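Local structure of putative glycoside hydrolase (Parabacteroides distasonis ATCC 8503, 3GYC) at residues 52-62 with 108-119; 153-162 with 206-214. The protein is a putative glycoside hydrolase with a cellulase-like TIM-barrel domain, and so probably cleaves glycosidic bonds in carbohydrate substrates. One frame throughout, in Å; residues are numbered along the deposited sequence.

Interaction 1: residues 52-62 with 108-119. With EDO (1,2-ethanediol), chain F.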
loop_
_atom_site.group_PDB
_atom_site.type_symbol
_atom_site.label_atom_id
_atom_site.label_comp_id
_atom_site.label_asym_id
_atom_site.label_seq_id
_atom_site.Cartn_x
_atom_site.Cartn_y
_atom_site.Cartn_z
ATOM N N ASN A 52 1.067 5.319 13.432
ATOM C CA ASN A 52 2.330 6.056 13.418
ATOM C C ASN A 52 3.154 5.862 12.139
ATOM O O ASN A 52 4.335 6.136 12.105
ATOM C CB ASN A 52 3.148 5.831 14.695
ATOM C CG ASN A 52 3.521 4.389 14.942
ATOM O OD1 ASN A 52 3.051 3.469 14.242
ATOM N ND2 ASN A 52 4.412 4.183 15.919
ATOM N N ALA A 53 2.497 5.415 11.065
ATOM C CA ALA A 53 3.136 5.303 9.753
ATOM C C ALA A 53 2.051 5.488 8.663
ATOM O O ALA A 53 0.874 5.205 8.892
ATOM C CB ALA A 53 3.868 3.927 9.594
ATOM N N ILE A 54 2.457 5.986 7.502
ATOM C CA ILE A 54 1.585 6.193 6.353
ATOM C C ILE A 54 2.347 5.766 5.103
ATOM O O ILE A 54 3.542 5.981 5.006
ATOM C CB ILE A 54 1.213 7.692 6.205
ATOM C CG1 ILE A 54 0.666 8.259 7.523
ATOM C CG2 ILE A 54 0.225 7.907 5.114
ATOM C CD1 ILE A 54 0.494 9.844 7.544
ATOM N N ARG A 55 1.657 5.120 4.185
ATOM C CA ARG A 55 2.200 4.764 2.880
ATOM C C ARG A 55 1.593 5.742 1.860
ATOM O O ARG A 55 0.375 5.861 1.760
ATOM C CB ARG A 55 1.823 3.329 2.548
ATOM C CG ARG A 55 2.161 2.919 1.158
ATOM C CD ARG A 55 1.580 1.649 0.823
ATOM N NE ARG A 55 1.841 1.277 -0.548
ATOM C CZ ARG A 55 0.976 0.651 -1.338
ATOM N NH1 ARG A 55 -0.265 0.374 -0.912
ATOM N NH2 ARG A 55 1.313 0.374 -2.588
ATOM N N ILE A 56 2.422 6.499 1.132
ATOM C CA ILE A 56 1.873 7.447 0.211
ATOM C C ILE A 56 2.517 7.312 -1.165
ATOM O O ILE A 56 3.608 6.758 -1.335
ATOM C CB ILE A 56 2.036 8.911 0.663
ATOM C CG1 ILE A 56 3.520 9.326 0.801
ATOM C CG2 ILE A 56 1.311 9.210 1.925
ATOM C CD1 ILE A 56 3.723 10.806 1.084
ATOM N N ASP A 57 1.812 7.859 -2.121
ATOM C CA ASP A 57 2.363 7.989 -3.468
ATOM C C ASP A 57 3.262 9.234 -3.479
ATOM O O ASP A 57 2.821 10.341 -3.092
ATOM C CB ASP A 57 1.242 8.123 -4.485
ATOM C CG ASP A 57 1.751 7.954 -5.923
ATOM O OD1 ASP A 57 2.933 8.257 -6.199
ATOM O OD2 ASP A 57 0.987 7.422 -6.745
ATOM N N ALA A 58 4.513 9.055 -3.925
ATOM C CA ALA A 58 5.524 10.134 -3.991
ATOM C C ALA A 58 5.510 10.850 -5.371
ATOM O O ALA A 58 6.223 11.850 -5.538
ATOM C CB ALA A 58 6.912 9.558 -3.751
ATOM N N TYR A 59 4.738 10.311 -6.337
ATOM C CA TYR A 59 4.668 10.869 -7.719
ATOM C C TYR A 59 6.086 11.161 -8.248
ATOM O O TYR A 59 6.367 12.281 -8.731
ATOM C CB TYR A 59 3.872 12.159 -7.734
ATOM C CG TYR A 59 2.417 12.108 -7.310
ATOM C CD1 TYR A 59 2.050 12.160 -5.978
ATOM C CD2 TYR A 59 1.391 12.104 -8.267
ATOM C CE1 TYR A 59 0.700 12.165 -5.600
ATOM C CE2 TYR A 59 0.048 12.092 -7.900
ATOM C CZ TYR A 59 -0.297 12.144 -6.568
ATOM O OH TYR A 59 -1.631 12.157 -6.194
ATOM N N PRO A 60 6.986 10.166 -8.179
ATOM C CA PRO A 60 8.412 10.366 -8.571
ATOM C C PRO A 60 8.578 10.784 -10.020
ATOM O O PRO A 60 9.438 11.595 -10.356
ATOM C CB PRO A 60 9.026 8.979 -8.384
ATOM C CG PRO A 60 7.879 8.021 -8.536
ATOM C CD PRO A 60 6.590 8.757 -8.177
ATOM N N HIS A 61 7.765 10.200 -10.881
ATOM C CA HIS A 61 7.746 10.540 -12.297
ATOM C C HIS A 61 7.461 12.026 -12.570
ATOM O O HIS A 61 8.085 12.635 -13.461
ATOM C CB HIS A 61 6.779 9.604 -13.057
ATOM C CG HIS A 61 5.350 9.701 -12.640
ATOM N ND1 HIS A 61 4.921 9.449 -11.346
ATOM C CD2 HIS A 61 4.232 9.929 -13.367
ATOM C CE1 HIS A 61 3.609 9.576 -11.302
ATOM N NE2 HIS A 61 3.164 9.856 -12.510
ATOM N N LEU A 62 6.556 12.615 -11.814
ATOM C CA LEU A 62 6.217 14.016 -11.941
ATOM C C LEU A 62 7.319 14.882 -11.336
ATOM O O LEU A 62 7.739 15.885 -11.941
ATOM C CB LEU A 62 4.856 14.312 -11.306
ATOM C CG LEU A 62 3.652 13.545 -11.881
ATOM C CD1 LEU A 62 2.348 14.073 -11.290
ATOM C CD2 LEU A 62 3.639 13.581 -13.436
ATOM N N ILE A 108 5.675 10.281 12.783
ATOM C CA ILE A 108 4.982 9.374 11.877
ATOM C C ILE A 108 6.037 9.118 10.788
ATOM O O ILE A 108 6.652 10.073 10.263
ATOM C CB ILE A 108 3.727 10.016 11.264
ATOM C CG1 ILE A 108 2.624 10.163 12.329
ATOM C CG2 ILE A 108 3.167 9.173 10.179
ATOM C CD1 ILE A 108 1.533 11.128 11.964
ATOM N N LYS A 109 6.290 7.851 10.502
ATOM C CA LYS A 109 7.234 7.443 9.471
ATOM C C LYS A 109 6.441 7.179 8.180
ATOM O O LYS A 109 5.260 6.855 8.214
ATOM C CB LYS A 109 8.061 6.209 9.892
ATOM C CG LYS A 109 9.528 6.490 10.295
ATOM C CD LYS A 109 9.762 7.101 11.569
ATOM C CE LYS A 109 11.266 7.493 11.762
ATOM N NZ LYS A 109 12.344 6.444 11.922
ATOM N N VAL A 110 7.088 7.377 7.047
ATOM C CA VAL A 110 6.402 7.292 5.751
ATOM C C VAL A 110 7.044 6.333 4.757
ATOM O O VAL A 110 8.210 6.452 4.417
ATOM C CB VAL A 110 6.285 8.711 5.089
ATOM C CG1 VAL A 110 5.528 8.599 3.770
ATOM C CG2 VAL A 110 5.601 9.677 6.091
ATOM N N GLY A 111 6.247 5.393 4.278
ATOM C CA GLY A 111 6.662 4.518 3.219
ATOM C C GLY A 111 6.261 5.154 1.893
ATOM O O GLY A 111 5.113 5.593 1.728
ATOM N N LEU A 112 7.199 5.186 0.943
ATOM C CA LEU A 112 6.895 5.737 -0.367
ATOM C C LEU A 112 6.614 4.620 -1.353
ATOM O O LEU A 112 7.266 3.559 -1.340
ATOM C CB LEU A 112 8.069 6.559 -0.879
ATOM C CG LEU A 112 8.501 7.725 -0.011
ATOM C CD1 LEU A 112 9.730 8.395 -0.710
ATOM C CD2 LEU A 112 7.357 8.732 0.303
ATOM N N SER A 113 5.652 4.874 -2.211
ATOM C CA SER A 113 5.312 3.985 -3.300
ATOM C C SER A 113 4.862 4.876 -4.455
ATOM O O SER A 113 4.926 6.109 -4.361
ATOM C CB SER A 113 4.160 3.050 -2.850
ATOM O OG SER A 113 3.927 2.028 -3.798
ATOM N N SER A 114 4.351 4.259 -5.517
ATOM C CA SER A 114 3.675 5.020 -6.586
ATOM C C SER A 114 2.722 4.152 -7.369
ATOM O O SER A 114 2.964 2.953 -7.562
ATOM C CB SER A 114 4.649 5.678 -7.569
ATOM O OG SER A 114 3.936 6.673 -8.315
ATOM N N TRP A 115 1.630 4.780 -7.773
ATOM C CA TRP A 115 0.632 4.241 -8.680
ATOM C C TRP A 115 0.830 4.866 -10.084
ATOM O O TRP A 115 0.044 4.614 -10.991
ATOM C CB TRP A 115 -0.776 4.518 -8.155
ATOM C CG TRP A 115 -1.170 3.721 -6.976
ATOM C CD1 TRP A 115 -2.081 2.701 -6.940
ATOM C CD2 TRP A 115 -0.706 3.895 -5.602
ATOM N NE1 TRP A 115 -2.221 2.260 -5.618
ATOM C CE2 TRP A 115 -1.375 2.948 -4.807
ATOM C CE3 TRP A 115 0.213 4.758 -4.988
ATOM C CZ2 TRP A 115 -1.146 2.820 -3.420
ATOM C CZ3 TRP A 115 0.429 4.645 -3.640
ATOM C CH2 TRP A 115 -0.235 3.660 -2.867
ATOM N N TYR A 116 1.879 5.686 -10.243
ATOM C CA TYR A 116 2.226 6.326 -11.516
ATOM C C TYR A 116 0.992 6.947 -12.210
ATOM O O TYR A 116 0.603 6.557 -13.329
ATOM C CB TYR A 116 2.954 5.300 -12.387
ATOM C CG TYR A 116 4.238 4.898 -11.740
ATOM C CD1 TYR A 116 5.386 5.688 -11.903
ATOM C CD2 TYR A 116 4.331 3.750 -10.962
ATOM C CE1 TYR A 116 6.581 5.356 -11.287
ATOM C CE2 TYR A 116 5.521 3.412 -10.326
ATOM C CZ TYR A 116 6.644 4.219 -10.492
ATOM O OH TYR A 116 7.845 3.918 -9.886
ATOM N N ARG A 117 0.378 7.884 -11.499
ATOM C CA ARG A 117 -0.830 8.557 -11.932
ATOM C C ARG A 117 -0.590 9.150 -13.299
ATOM O O ARG A 117 0.459 9.730 -13.545
ATOM C CB ARG A 117 -1.242 9.624 -10.933
ATOM C CG ARG A 117 -1.691 9.033 -9.596
ATOM C CD ARG A 117 -3.139 8.490 -9.659
ATOM N NE ARG A 117 -4.085 9.613 -9.677
ATOM C CZ ARG A 117 -4.804 10.001 -10.727
ATOM N NH1 ARG A 117 -4.744 9.359 -11.897
ATOM N NH2 ARG A 117 -5.594 11.045 -10.612
ATOM N N LEU A 118 -1.539 8.941 -14.190
ATOM C CA LEU A 118 -1.426 9.465 -15.555
ATOM C C LEU A 118 -1.812 10.924 -15.648
ATOM O O LEU A 118 -2.974 11.297 -15.405
ATOM C CB LEU A 118 -2.282 8.692 -16.543
ATOM C CG LEU A 118 -1.923 7.238 -16.819
ATOM C CD1 LEU A 118 -3.002 6.620 -17.714
ATOM C CD2 LEU A 118 -0.513 7.110 -17.448
ATOM N N ASP A 119 -0.835 11.747 -16.014
ATOM C CA ASP A 119 -1.082 13.139 -16.298
ATOM C C ASP A 119 -1.488 13.160 -17.778
ATOM O O ASP A 119 -1.311 12.170 -18.487
ATOM C CB ASP A 119 0.141 14.003 -16.087
ATOM C CG ASP A 119 1.298 13.646 -17.052
ATOM O OD1 ASP A 119 1.824 12.510 -16.940
ATOM O OD2 ASP A 119 1.630 14.492 -17.934
HETATM C C1 EDO F . -2.471 5.070 -12.821
HETATM O O1 EDO F . -2.483 5.505 -11.441
HETATM C C2 EDO F . -3.516 5.812 -13.691
HETATM O O2 EDO F . -3.545 7.244 -13.471
HETATM O O HOH W 1 1.525 8.898 -8.939
#
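Asp57 OD1 is gripped from opposite faces of its carboxylate plane: the Ser114 hydroxyl donates to it on the syn side (OG to OD1 2.8 Å), and the backbone N of Tyr59 reaches the anti side, closing an Asx turn. The other oxygen, OD2, takes a nearly straight bond from Trp115 N (2.9 Å, 174° at the hydrogen), which comes in from above the plane, and a proton from a water that in turn accepts from Arg117 N. Aspartate suits the place, its two oxygens tying its own turn to the chain leaving the next strand. An asparagine here would probably leave without an acceptor either the Trp115 amide or both the Ser114 hydroxyl and the Tyr59 amide, freeing the loop to shift. Ser114 OG also accepts from Tyr116 N, an ST turn. Both turns follow neighbouring parallel strands, 53-57 and 109-113, of the eight-stranded TIM barrel. On one side of this pair Ile56 CG1 touches Val110 CG1 (3.7 Å) and Leu112 CD2, while Ile54 packs on Ile108; helices 39-48 and 130-146 cover this side. On the other, the extended chain of Arg55, with CG anti to the backbone N (chi1 172°), carries the guanidinium across Trp115. CH2 of that indole sits 3.5 Å above the guanidinium plane, over its centre, the planes 39° apart. Arg55 NH2 bonds Asn160 OD1 and, weakly, Ser113 OG, whose stronger partner is Asp157; NH1 forms a salt bridge with Glu305. Beyond the strand ends, His61 NE2 donates in its ring plane to a lone pair of Arg117 O (2.9 Å), and Tyr116 CD1 lies over a face of the imidazole.

Interaction 2: residues 153-162 with 206-214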
loop_
_atom_site.group_PDB
_atom_site.type_symbol
_atom_site.label_atom_id
_atom_site.label_comp_id
_atom_site.label_asym_id
_atom_site.label_seq_id
_atom_site.Cartn_x
_atom_site.Cartn_y
_atom_site.Cartn_z
ATOM N N ILE A 153 11.468 8.667 6.028
ATOM C CA ILE A 153 11.092 7.657 5.091
ATOM C C ILE A 153 11.458 6.287 5.667
ATOM O O ILE A 153 12.590 6.052 6.096
ATOM C CB ILE A 153 11.768 7.873 3.711
ATOM C CG1 ILE A 153 11.385 9.255 3.146
ATOM C CG2 ILE A 153 11.429 6.707 2.777
ATOM C CD1 ILE A 153 9.892 9.605 3.121
ATOM N N LEU A 154 10.469 5.408 5.652
ATOM C CA LEU A 154 10.576 4.078 6.240
ATOM C C LEU A 154 11.098 3.059 5.229
ATOM O O LEU A 154 11.944 2.229 5.527
ATOM C CB LEU A 154 9.179 3.691 6.707
ATOM C CG LEU A 154 8.982 2.469 7.530
ATOM C CD1 LEU A 154 9.776 2.621 8.848
ATOM C CD2 LEU A 154 7.436 2.319 7.724
ATOM N N TYR A 155 10.573 3.143 4.024
ATOM C CA TYR A 155 10.947 2.255 2.947
ATOM C C TYR A 155 10.557 2.886 1.635
ATOM O O TYR A 155 9.775 3.825 1.603
ATOM C CB TYR A 155 10.278 0.871 3.082
ATOM C CG TYR A 155 8.766 0.816 2.925
ATOM C CD1 TYR A 155 8.198 0.779 1.669
ATOM C CD2 TYR A 155 7.908 0.776 4.024
ATOM C CE1 TYR A 155 6.810 0.707 1.492
ATOM C CE2 TYR A 155 6.506 0.741 3.853
ATOM C CZ TYR A 155 5.979 0.679 2.588
ATOM O OH TYR A 155 4.645 0.596 2.341
ATOM N N VAL A 156 11.099 2.340 0.539
ATOM C CA VAL A 156 10.776 2.821 -0.785
ATOM C C VAL A 156 10.375 1.635 -1.610
ATOM O O VAL A 156 11.179 0.715 -1.819
ATOM C CB VAL A 156 11.968 3.557 -1.463
ATOM C CG1 VAL A 156 11.624 3.954 -2.941
ATOM C CG2 VAL A 156 12.377 4.748 -0.613
ATOM N N ASP A 157 9.161 1.709 -2.131
ATOM C CA ASP A 157 8.545 0.692 -3.005
ATOM C C ASP A 157 8.478 1.287 -4.402
ATOM O O ASP A 157 7.814 2.308 -4.610
ATOM C CB ASP A 157 7.152 0.341 -2.452
ATOM C CG ASP A 157 6.252 -0.401 -3.454
ATOM O OD1 ASP A 157 6.741 -0.982 -4.470
ATOM O OD2 ASP A 157 5.015 -0.373 -3.206
ATOM N N LEU A 158 9.106 0.635 -5.367
ATOM C CA LEU A 158 9.175 1.198 -6.723
ATOM C C LEU A 158 7.912 1.119 -7.521
ATOM O O LEU A 158 7.815 1.782 -8.549
ATOM C CB LEU A 158 10.371 0.633 -7.531
ATOM C CG LEU A 158 11.706 1.329 -7.228
ATOM C CD1 LEU A 158 12.116 1.125 -5.801
ATOM C CD2 LEU A 158 12.832 0.835 -8.163
ATOM N N CYS A 159 6.951 0.301 -7.098
ATOM C CA CYS A 159 5.675 0.253 -7.788
ATOM C C CYS A 159 4.604 -0.549 -7.074
ATOM O O CYS A 159 4.804 -1.741 -6.806
ATOM C CB CYS A 159 5.863 -0.385 -9.173
ATOM S SG CYS A 159 4.391 -0.153 -10.164
ATOM N N ASN A 160 3.472 0.104 -6.771
ATOM C CA ASN A 160 2.306 -0.572 -6.236
ATOM C C ASN A 160 1.886 -1.747 -7.095
ATOM O O ASN A 160 1.690 -1.588 -8.298
ATOM C CB ASN A 160 1.124 0.382 -6.184
ATOM C CG ASN A 160 -0.164 -0.305 -5.763
ATOM O OD1 ASN A 160 -0.350 -0.639 -4.575
ATOM N ND2 ASN A 160 -1.077 -0.506 -6.729
ATOM N N GLU A 161 1.713 -2.919 -6.473
ATOM C CA GLU A 161 1.159 -4.110 -7.158
ATOM C C GLU A 161 1.818 -4.433 -8.474
ATOM O O GLU A 161 1.179 -4.671 -9.516
ATOM C CB GLU A 161 -0.355 -3.989 -7.286
ATOM C CG GLU A 161 -0.961 -3.954 -5.890
ATOM C CD GLU A 161 -2.454 -3.722 -5.825
ATOM O OE1 GLU A 161 -3.045 -3.227 -6.822
ATOM O OE2 GLU A 161 -3.012 -4.010 -4.726
ATOM N N TRP A 162 3.141 -4.456 -8.400
ATOM C CA TRP A 162 3.960 -4.846 -9.536
ATOM C C TRP A 162 3.614 -6.272 -9.994
ATOM O O TRP A 162 3.454 -7.167 -9.167
ATOM C CB TRP A 162 5.428 -4.779 -9.134
ATOM C CG TRP A 162 6.429 -5.123 -10.245
ATOM C CD1 TRP A 162 7.039 -6.314 -10.458
ATOM C CD2 TRP A 162 6.926 -4.231 -11.252
ATOM N NE1 TRP A 162 7.884 -6.230 -11.542
ATOM C CE2 TRP A 162 7.829 -4.962 -12.049
ATOM C CE3 TRP A 162 6.687 -2.886 -11.562
ATOM C CZ2 TRP A 162 8.500 -4.392 -13.125
ATOM C CZ3 TRP A 162 7.340 -2.322 -12.635
ATOM C CH2 TRP A 162 8.235 -3.078 -13.416
HETATM N N MSE A 206 18.887 2.059 2.681
HETATM C CA MSE A 206 17.428 2.266 2.582
HETATM C C MSE A 206 16.752 0.912 2.210
HETATM O O MSE A 206 17.242 0.206 1.358
HETATM C CB MSE A 206 17.110 3.375 1.556
HETATM C CG MSE A 206 15.637 3.652 1.324
HETATM SE SE MSE A 206 14.764 4.467 2.861
HETATM C CE MSE A 206 15.314 6.345 2.612
ATOM N N PRO A 207 15.664 0.530 2.906
ATOM C CA PRO A 207 14.954 -0.685 2.514
ATOM C C PRO A 207 14.183 -0.448 1.225
ATOM O O PRO A 207 13.342 0.456 1.160
ATOM C CB PRO A 207 13.998 -0.962 3.677
ATOM C CG PRO A 207 14.432 -0.092 4.774
ATOM C CD PRO A 207 15.241 1.032 4.219
ATOM N N PHE A 208 14.485 -1.238 0.208
ATOM C CA PHE A 208 13.829 -1.155 -1.096
ATOM C C PHE A 208 13.083 -2.424 -1.424
ATOM O O PHE A 208 13.517 -3.524 -1.086
ATOM C CB PHE A 208 14.850 -0.924 -2.204
ATOM C CG PHE A 208 15.488 0.448 -2.174
ATOM C CD1 PHE A 208 14.755 1.576 -2.542
ATOM C CD2 PHE A 208 16.809 0.602 -1.835
ATOM C CE1 PHE A 208 15.329 2.849 -2.539
ATOM C CE2 PHE A 208 17.383 1.863 -1.814
ATOM C CZ PHE A 208 16.621 2.992 -2.155
ATOM N N LEU A 209 11.980 -2.268 -2.141
ATOM C CA LEU A 209 11.163 -3.394 -2.579
ATOM C C LEU A 209 10.255 -2.979 -3.725
ATOM O O LEU A 209 10.296 -1.837 -4.156
ATOM C CB LEU A 209 10.251 -3.838 -1.424
ATOM C CG LEU A 209 9.081 -2.890 -1.105
ATOM C CD1 LEU A 209 7.904 -3.679 -0.575
ATOM C CD2 LEU A 209 9.541 -1.753 -0.178
ATOM N N TYR A 210 9.463 -3.941 -4.213
ATOM C CA TYR A 210 8.325 -3.707 -5.085
ATOM C C TYR A 210 7.181 -4.444 -4.384
ATOM O O TYR A 210 7.405 -5.541 -3.836
ATOM C CB TYR A 210 8.498 -4.277 -6.469
ATOM C CG TYR A 210 9.374 -3.523 -7.451
ATOM C CD1 TYR A 210 10.741 -3.454 -7.296
ATOM C CD2 TYR A 210 8.825 -2.975 -8.614
ATOM C CE1 TYR A 210 11.558 -2.819 -8.252
ATOM C CE2 TYR A 210 9.618 -2.344 -9.558
ATOM C CZ TYR A 210 10.977 -2.273 -9.381
ATOM O OH TYR A 210 11.752 -1.645 -10.313
ATOM N N SER A 211 5.977 -3.859 -4.357
ATOM C CA SER A 211 4.846 -4.481 -3.666
ATOM C C SER A 211 4.000 -5.322 -4.621
ATOM O O SER A 211 3.839 -4.985 -5.787
ATOM C CB SER A 211 3.975 -3.447 -2.953
ATOM O OG SER A 211 3.396 -2.501 -3.830
ATOM N N PHE A 212 3.469 -6.413 -4.082
ATOM C CA PHE A 212 2.726 -7.391 -4.827
ATOM C C PHE A 212 1.334 -7.738 -4.256
ATOM O O PHE A 212 1.086 -7.596 -3.054
ATOM C CB PHE A 212 3.527 -8.685 -4.875
ATOM C CG PHE A 212 4.972 -8.529 -5.313
ATOM C CD1 PHE A 212 5.327 -7.720 -6.377
ATOM C CD2 PHE A 212 5.960 -9.301 -4.711
ATOM C CE1 PHE A 212 6.631 -7.607 -6.774
ATOM C CE2 PHE A 212 7.273 -9.211 -5.113
ATOM C CZ PHE A 212 7.609 -8.359 -6.151
ATOM N N ASP A 213 0.424 -8.166 -5.145
ATOM C CA ASP A 213 -0.892 -8.655 -4.747
ATOM C C ASP A 213 -1.161 -10.104 -5.235
ATOM O O ASP A 213 -2.216 -10.662 -4.924
ATOM C CB ASP A 213 -2.012 -7.736 -5.238
ATOM C CG ASP A 213 -2.059 -7.625 -6.782
ATOM O OD1 ASP A 213 -1.113 -8.079 -7.475
ATOM O OD2 ASP A 213 -3.053 -7.069 -7.303
ATOM N N HIS A 214 -0.226 -10.707 -5.974
ATOM C CA HIS A 214 -0.399 -12.081 -6.451
ATOM C C HIS A 214 -0.645 -13.012 -5.255
ATOM O O HIS A 214 0.122 -13.004 -4.270
ATOM C CB HIS A 214 0.830 -12.525 -7.221
ATOM C CG HIS A 214 0.579 -13.720 -8.068
ATOM N ND1 HIS A 214 0.775 -15.002 -7.616
ATOM C CD2 HIS A 214 0.114 -13.830 -9.329
ATOM C CE1 HIS A 214 0.447 -15.855 -8.568
ATOM N NE2 HIS A 214 0.046 -15.167 -9.619
HETATM O O HOH W 2 -0.159 -6.806 -10.059
HETATM O O HOH W 3 1.515 -8.468 -7.821
#
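The first torsion of Asp157 (164°) swings the carboxylate opposite its own N and past its strand end to Ser211, whose OG, set between its own N and carbonyl carbon (chi1 61°), turns back to meet it. The hydroxyl donates to the syn side of Asp157 OD2 at 2.7 Å from OG and accepts from Glu161 N, so one small serine joins carboxylate and loop. Asp157 OD1 takes Ser211 N and Cys159 N from opposite faces of its plane, the latter closing an Asx turn. Trp162 N adds a bond to Ser211 O (2.8 Å). Tyr210 lies between Leu158 and Trp162: Leu158 CB sits over one ring face, 3.6 Å from the centroid, a CH-pi contact, while the tyrosine presents its edge to the face of Trp162, planes 64° apart. Tyr210 OH is hydrogen-bonded to Ser195 OG and Trp162 NE1 to Ser188 OG. The Glu161 and Asp213 carboxylates lie stacked, like charges close together (OE1 to OD2 3.9 Å); Glu161 OE2 is hydrogen-bonded to His234 ND1. On the outer face of the parallel strands 153-157 and 208-209, Val156 and Phe208 lie side by side, Val156 against helix 130-146 and Phe208 against helix 186-200, while Leu209 meets strand 231-232.

How the interactions relate
Both contacts are buried and join successive parallel strands of one barrel, with strands 109-113 and 153-157 side by side, so that interaction 2 continues the sheet of interaction 1. They meet through Ser113 OG and Asp157 OD2, 2.7 Å apart, and through Tyr116 OH and Leu158 O, 2.5 Å apart, both probable hydrogen bonds; Trp115 also packs on Asn160. Each has an aspartate at a strand end, yet the chemistry differs: interaction 1 pairs five residues of each strand, whereas interaction 2 pairs only two and leans on loop bonds around Ser211 and on the edge-to-face meeting of Tyr210 and Trp162, and it brings two acids together.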